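Putative D-alanine N-acetyltransferase of GNAT family (Desulfovibrio desulfuricans subsp. desulfuricans, PDB 2R7H) is a putative N-acetyltransferase of the GNAT family that probably transfers an acyl group, as relatives do from acetyl-CoA, to an amine substrate not established here. Local coordinates at residues 78-83 and 109-114; 117-122 and 129-134. One frame throughout, in Å; residues are numbered along the deposited sequence.

Contact 1: residues 78-83 and 109-114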
loop_
_atom_site.group_PDB
_atom_site.type_symbol
_atom_site.label_atom_id
_atom_site.label_comp_id
_atom_site.label_asym_id
_atom_site.label_seq_id
_atom_site.Cartn_x
_atom_site.Cartn_y
_atom_site.Cartn_z
ATOM N N ASP B 78 20.688 -21.490 12.879
ATOM C CA ASP B 78 20.914 -20.194 12.219
ATOM C C ASP B 78 19.887 -19.908 11.133
ATOM O O ASP B 78 19.438 -20.822 10.438
ATOM C CB ASP B 78 22.296 -20.156 11.571
HETATM N N MSE B 79 19.521 -18.638 10.987
HETATM C CA MSE B 79 18.589 -18.227 9.934
HETATM C C MSE B 79 19.391 -17.804 8.685
HETATM O O MSE B 79 20.058 -16.768 8.679
HETATM C CB MSE B 79 17.675 -17.095 10.408
HETATM C CG MSE B 79 16.612 -16.714 9.353
HETATM SE SE MSE B 79 15.471 -15.318 9.974
HETATM C CE MSE B 79 14.593 -16.397 11.384
ATOM N N ALA B 80 19.329 -18.608 7.631
ATOM C CA ALA B 80 20.034 -18.337 6.365
ATOM C C ALA B 80 19.379 -17.183 5.568
ATOM O O ALA B 80 20.044 -16.449 4.829
ATOM C CB ALA B 80 20.074 -19.602 5.538
ATOM N N GLY B 81 18.071 -17.029 5.747
ATOM C CA GLY B 81 17.304 -15.995 5.084
ATOM C C GLY B 81 15.810 -16.165 5.317
ATOM O O GLY B 81 15.369 -17.040 6.061
ATOM N N TYR B 82 15.018 -15.292 4.715
ATOM C CA TYR B 82 13.575 -15.385 4.894
ATOM C C TYR B 82 12.845 -14.537 3.870
ATOM O O TYR B 82 13.456 -13.700 3.185
ATOM C CB TYR B 82 13.146 -14.952 6.316
ATOM C CG TYR B 82 12.986 -13.475 6.520
ATOM C CD1 TYR B 82 14.069 -12.615 6.450
ATOM C CD2 TYR B 82 11.751 -12.940 6.844
ATOM C CE1 TYR B 82 13.913 -11.252 6.613
ATOM C CE2 TYR B 82 11.585 -11.587 7.013
ATOM C CZ TYR B 82 12.660 -10.749 6.895
ATOM O OH TYR B 82 12.474 -9.405 7.095
ATOM N N ALA B 83 11.540 -14.779 3.780
ATOM C CA ALA B 83 10.639 -14.028 2.894
ATOM C C ALA B 83 9.490 -13.529 3.793
ATOM O O ALA B 83 9.104 -14.217 4.743
ATOM C CB ALA B 83 10.110 -14.880 1.839
ATOM N N SER B 109 23.610 -19.265 -3.407
ATOM C CA SER B 109 23.182 -20.615 -3.097
ATOM C C SER B 109 21.861 -21.071 -3.728
ATOM O O SER B 109 21.553 -22.259 -3.656
ATOM C CB SER B 109 22.990 -20.673 -1.571
ATOM O OG SER B 109 22.576 -21.948 -1.116
ATOM N N GLY B 110 21.094 -20.170 -4.346
ATOM C CA GLY B 110 19.776 -20.516 -4.892
ATOM C C GLY B 110 18.680 -20.457 -3.808
ATOM O O GLY B 110 17.525 -20.810 -4.075
ATOM N N LEU B 111 19.020 -19.979 -2.603
ATOM C CA LEU B 111 18.084 -19.896 -1.487
ATOM C C LEU B 111 16.982 -18.851 -1.741
ATOM O O LEU B 111 15.849 -19.029 -1.308
ATOM C CB LEU B 111 18.831 -19.553 -0.211
ATOM C CG LEU B 111 18.036 -19.485 1.106
ATOM C CD1 LEU B 111 17.363 -20.808 1.477
ATOM C CD2 LEU B 111 18.930 -18.995 2.223
ATOM N N GLY B 112 17.331 -17.763 -2.429
ATOM C CA GLY B 112 16.364 -16.727 -2.755
ATOM C C GLY B 112 15.243 -17.330 -3.575
ATOM O O GLY B 112 14.068 -17.115 -3.240
ATOM N N ARG B 113 15.599 -18.056 -4.642
ATOM C CA ARG B 113 14.607 -18.734 -5.517
ATOM C C ARG B 113 13.799 -19.797 -4.763
ATOM O O ARG B 113 12.614 -19.942 -5.035
ATOM C CB ARG B 113 15.151 -19.182 -6.925
ATOM C CG ARG B 113 16.632 -19.644 -7.060
ATOM C CD ARG B 113 17.090 -19.996 -8.494
ATOM N NE ARG B 113 16.935 -21.395 -8.895
ATOM C CZ ARG B 113 17.937 -22.273 -8.879
ATOM N N ALA B 114 14.432 -20.486 -3.807
ATOM C CA ALA B 114 13.790 -21.491 -2.957
ATOM C C ALA B 114 12.762 -20.834 -2.031
ATOM O O ALA B 114 11.674 -21.361 -1.837
ATOM C CB ALA B 114 14.830 -22.221 -2.113
#
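The backbone of Ala-80, the residue that meets Leu-111 most closely, is held by hydrogen bonds to both Ala-73 and Ala-103, and Gly-81 also pairs with Ala-73, so two residues of this strand face one residue of the neighbouring strand 69-75. This is a classic beta bulge. On the helix side, Ala-114 N donates to Gly-110 O at 3.1 Å and closes the first turn of the helix. No hydrogen bond crosses between 78-83 and 109-114. The contact itself is apolar and small, with 83 Å² buried in all. One methyl does most of the work. Leu-111 CD2 lies 3.6 Å from Ala-80 CB. The same methyl is 3.8 Å from Ala-80 O and 4.1 Å from Gly-81 N, so it rests against the backbone of the bulge. Leu-111 CG stands opposite its own backbone N (chi1 -177°), which carries the branch away from the helix toward the strand. Gly-110 sits at the N-cap with a positive phi of 84°. The Gly-Leu-Gly run 110-112 fits the GNAT glycine-rich motif, whose backbone in relatives binds the pyrophosphate of acetyl-CoA. Tyr-82 points the other way, packs on helix 30-41, and shares a hydrogen bond with Trp-99, a residue of the 2-ethoxyethanol pocket. Leu-111 also touches Ala-73 of strand 69-75 and Val-102 of strand 94-102, which places the start of helix 111-125 on the opposite face of the sheet from helix 30-41.

Contact 2: residues 117-122 and 129-134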
loop_
_atom_site.group_PDB
_atom_site.type_symbol
_atom_site.label_atom_id
_atom_site.label_comp_id
_atom_site.label_asym_id
_atom_site.label_seq_id
_atom_site.Cartn_x
_atom_site.Cartn_y
_atom_site.Cartn_z
ATOM N N ALA B 117 9.789 -19.785 -4.123
ATOM C CA ALA B 117 8.986 -20.973 -4.448
ATOM C C ALA B 117 8.059 -21.354 -3.263
ATOM O O ALA B 117 6.896 -21.739 -3.444
ATOM C CB ALA B 117 9.888 -22.138 -4.872
ATOM N N GLU B 118 8.552 -21.221 -2.047
ATOM C CA GLU B 118 7.716 -21.530 -0.892
ATOM C C GLU B 118 6.567 -20.517 -0.701
ATOM O O GLU B 118 5.440 -20.893 -0.327
ATOM C CB GLU B 118 8.582 -21.633 0.372
ATOM C CG GLU B 118 9.630 -22.744 0.343
ATOM C CD GLU B 118 9.095 -24.125 -0.049
ATOM O OE1 GLU B 118 8.059 -24.541 0.472
ATOM O OE2 GLU B 118 9.739 -24.784 -0.891
ATOM N N VAL B 119 6.860 -19.224 -0.901
ATOM C CA VAL B 119 5.836 -18.200 -0.794
ATOM C C VAL B 119 4.747 -18.476 -1.818
ATOM O O VAL B 119 3.573 -18.368 -1.507
ATOM C CB VAL B 119 6.422 -16.780 -1.015
ATOM C CG1 VAL B 119 5.313 -15.787 -1.260
ATOM C CG2 VAL B 119 7.380 -16.408 0.197
ATOM N N VAL B 120 5.150 -18.791 -3.051
ATOM C CA VAL B 120 4.207 -19.089 -4.145
ATOM C C VAL B 120 3.338 -20.311 -3.824
ATOM O O VAL B 120 2.164 -20.293 -4.086
ATOM C CB VAL B 120 4.929 -19.264 -5.474
ATOM C CG1 VAL B 120 4.023 -19.844 -6.540
ATOM C CG2 VAL B 120 5.506 -17.936 -5.898
ATOM N N HIS B 121 3.933 -21.333 -3.210
ATOM C CA HIS B 121 3.215 -22.519 -2.772
ATOM C C HIS B 121 2.135 -22.122 -1.785
ATOM O O HIS B 121 0.975 -22.513 -1.911
ATOM C CB HIS B 121 4.196 -23.476 -2.096
ATOM C CG HIS B 121 3.555 -24.546 -1.275
ATOM N ND1 HIS B 121 3.215 -24.361 0.048
ATOM C CD2 HIS B 121 3.229 -25.829 -1.572
ATOM C CE1 HIS B 121 2.686 -25.474 0.527
ATOM N NE2 HIS B 121 2.692 -26.382 -0.434
ATOM N N ASP B 122 2.519 -21.322 -0.801
ATOM C CA ASP B 122 1.584 -20.877 0.237
ATOM C C ASP B 122 0.449 -20.014 -0.256
ATOM O O ASP B 122 -0.656 -20.148 0.225
ATOM C CB ASP B 122 2.304 -20.147 1.357
ATOM C CG ASP B 122 3.255 -21.008 2.107
ATOM O OD1 ASP B 122 3.333 -22.241 1.859
ATOM O OD2 ASP B 122 3.929 -20.440 2.980
ATOM N N ARG B 129 -4.311 -15.733 -6.816
ATOM C CA ARG B 129 -4.182 -15.608 -8.251
ATOM C C ARG B 129 -2.924 -14.853 -8.631
ATOM O O ARG B 129 -2.306 -15.192 -9.628
ATOM C CB ARG B 129 -5.359 -14.771 -8.805
ATOM C CG ARG B 129 -6.746 -15.277 -8.433
ATOM C CD ARG B 129 -7.891 -14.324 -8.820
ATOM N NE ARG B 129 -7.759 -13.014 -8.175
ATOM C CZ ARG B 129 -7.342 -11.896 -8.764
ATOM N NH1 ARG B 129 -7.031 -11.852 -10.054
ATOM N NH2 ARG B 129 -7.258 -10.789 -8.063
ATOM N N LEU B 130 -2.572 -13.810 -7.853
ATOM C CA LEU B 130 -1.442 -12.926 -8.144
ATOM C C LEU B 130 -0.525 -12.661 -7.000
ATOM O O LEU B 130 -0.971 -12.590 -5.891
ATOM C CB LEU B 130 -1.991 -11.560 -8.561
ATOM C CG LEU B 130 -2.819 -11.522 -9.856
ATOM C CD1 LEU B 130 -3.587 -10.170 -10.014
ATOM C CD2 LEU B 130 -1.858 -11.798 -10.932
ATOM N N LEU B 131 0.753 -12.494 -7.307
ATOM C CA LEU B 131 1.757 -12.127 -6.308
ATOM C C LEU B 131 2.465 -10.940 -6.919
ATOM O O LEU B 131 3.006 -11.057 -8.033
ATOM C CB LEU B 131 2.789 -13.215 -6.034
ATOM C CG LEU B 131 3.886 -12.898 -5.001
ATOM C CD1 LEU B 131 3.272 -12.568 -3.666
ATOM C CD2 LEU B 131 4.921 -14.041 -4.843
ATOM N N PHE B 132 2.441 -9.817 -6.198
ATOM C CA PHE B 132 3.103 -8.623 -6.643
ATOM C C PHE B 132 4.347 -8.327 -5.811
ATOM O O PHE B 132 4.367 -8.606 -4.645
ATOM C CB PHE B 132 2.168 -7.404 -6.589
ATOM C CG PHE B 132 1.117 -7.409 -7.645
ATOM C CD1 PHE B 132 1.421 -7.007 -8.938
ATOM C CD2 PHE B 132 -0.157 -7.866 -7.379
ATOM C CE1 PHE B 132 0.466 -7.021 -9.880
ATOM C CE2 PHE B 132 -1.088 -7.907 -8.313
ATOM C CZ PHE B 132 -0.797 -7.464 -9.589
ATOM N N ALA B 133 5.385 -7.809 -6.484
ATOM C CA ALA B 133 6.633 -7.362 -5.849
ATOM C C ALA B 133 6.964 -5.975 -6.381
ATOM O O ALA B 133 6.894 -5.729 -7.564
ATOM C CB ALA B 133 7.820 -8.348 -6.096
ATOM N N GLU B 134 7.399 -5.085 -5.519
ATOM C CA GLU B 134 7.761 -3.720 -5.927
ATOM C C GLU B 134 9.223 -3.484 -5.635
ATOM O O GLU B 134 9.712 -3.920 -4.603
ATOM C CB GLU B 134 6.959 -2.702 -5.116
ATOM C CG GLU B 134 5.507 -2.875 -5.231
ATOM C CD GLU B 134 4.728 -1.796 -4.509
ATOM O OE1 GLU B 134 5.228 -1.240 -3.515
ATOM O OE2 GLU B 134 3.605 -1.537 -4.939
#
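Apolar packing joins Val-119 and Val-120 of the helix to Leu-131 of the strand. Leu-131 CD2 is the shared methyl. It lies 4.0 Å from Val-119 CG1 and 4.1 Å from Val-120 CG2. Different branches of the two valines are used: CG1 of Val-119 is opposite its backbone N (chi1 165°), whereas CG2 of Val-120 is opposite its carbonyl carbon. Val-119 and Leu-131 cross at about a right angle, and Val-120 meets Leu-131 at a slant. The patch continues across the sheet, with Val-119 on Tyr-85, Leu-131 on Tyr-95 and Val-120 on Leu-174.

Polar bonds lie within the helix and around the contact, not across it. His-121 ND1 donates to Asp-122 OD1 at 2.8 Å, with an angle of 164° at the hydrogen. The oxygen lies in the ring plane and is met nearly along its C-O axis. Asp-122 OD2 and Glu-118 OE1 both form salt bridges with Arg-24, which probably favours charged carboxylates here.

The 129-134 segment also meets the second subunit. Arg-129 NH1 bonds to Ala-161 O of the second subunit, and the ring of Phe-132 meets that of Phe-162 of the same subunit.

Helix 111-125 thus packs on the strand that follows it, within the beta-alpha-beta crossover from strand 94-102 to the parallel strand 130-136, a central unit of the GNAT fold.

Overall arrangement
From the N terminus, contact 1 comes first. It closes a loop of 25 residues that holds the rest of strand 78-87, its antiparallel partner 94-102 and the loop into helix 111-125. Contact 2 follows in series and closes a loop of only six residues, from the end of that helix into strand 130-136. The loops neither nest nor cross. Both contacts use helix 111-125, one at its start and one further along, and both reach the same sheet. Their centres are about 15 Å apart, yet they touch: Ala-83 CB lies 3.5 Å from Val-119 CG2. Together they lay the helix over strands 78-87 and 130-136, on either side of strand 94-102.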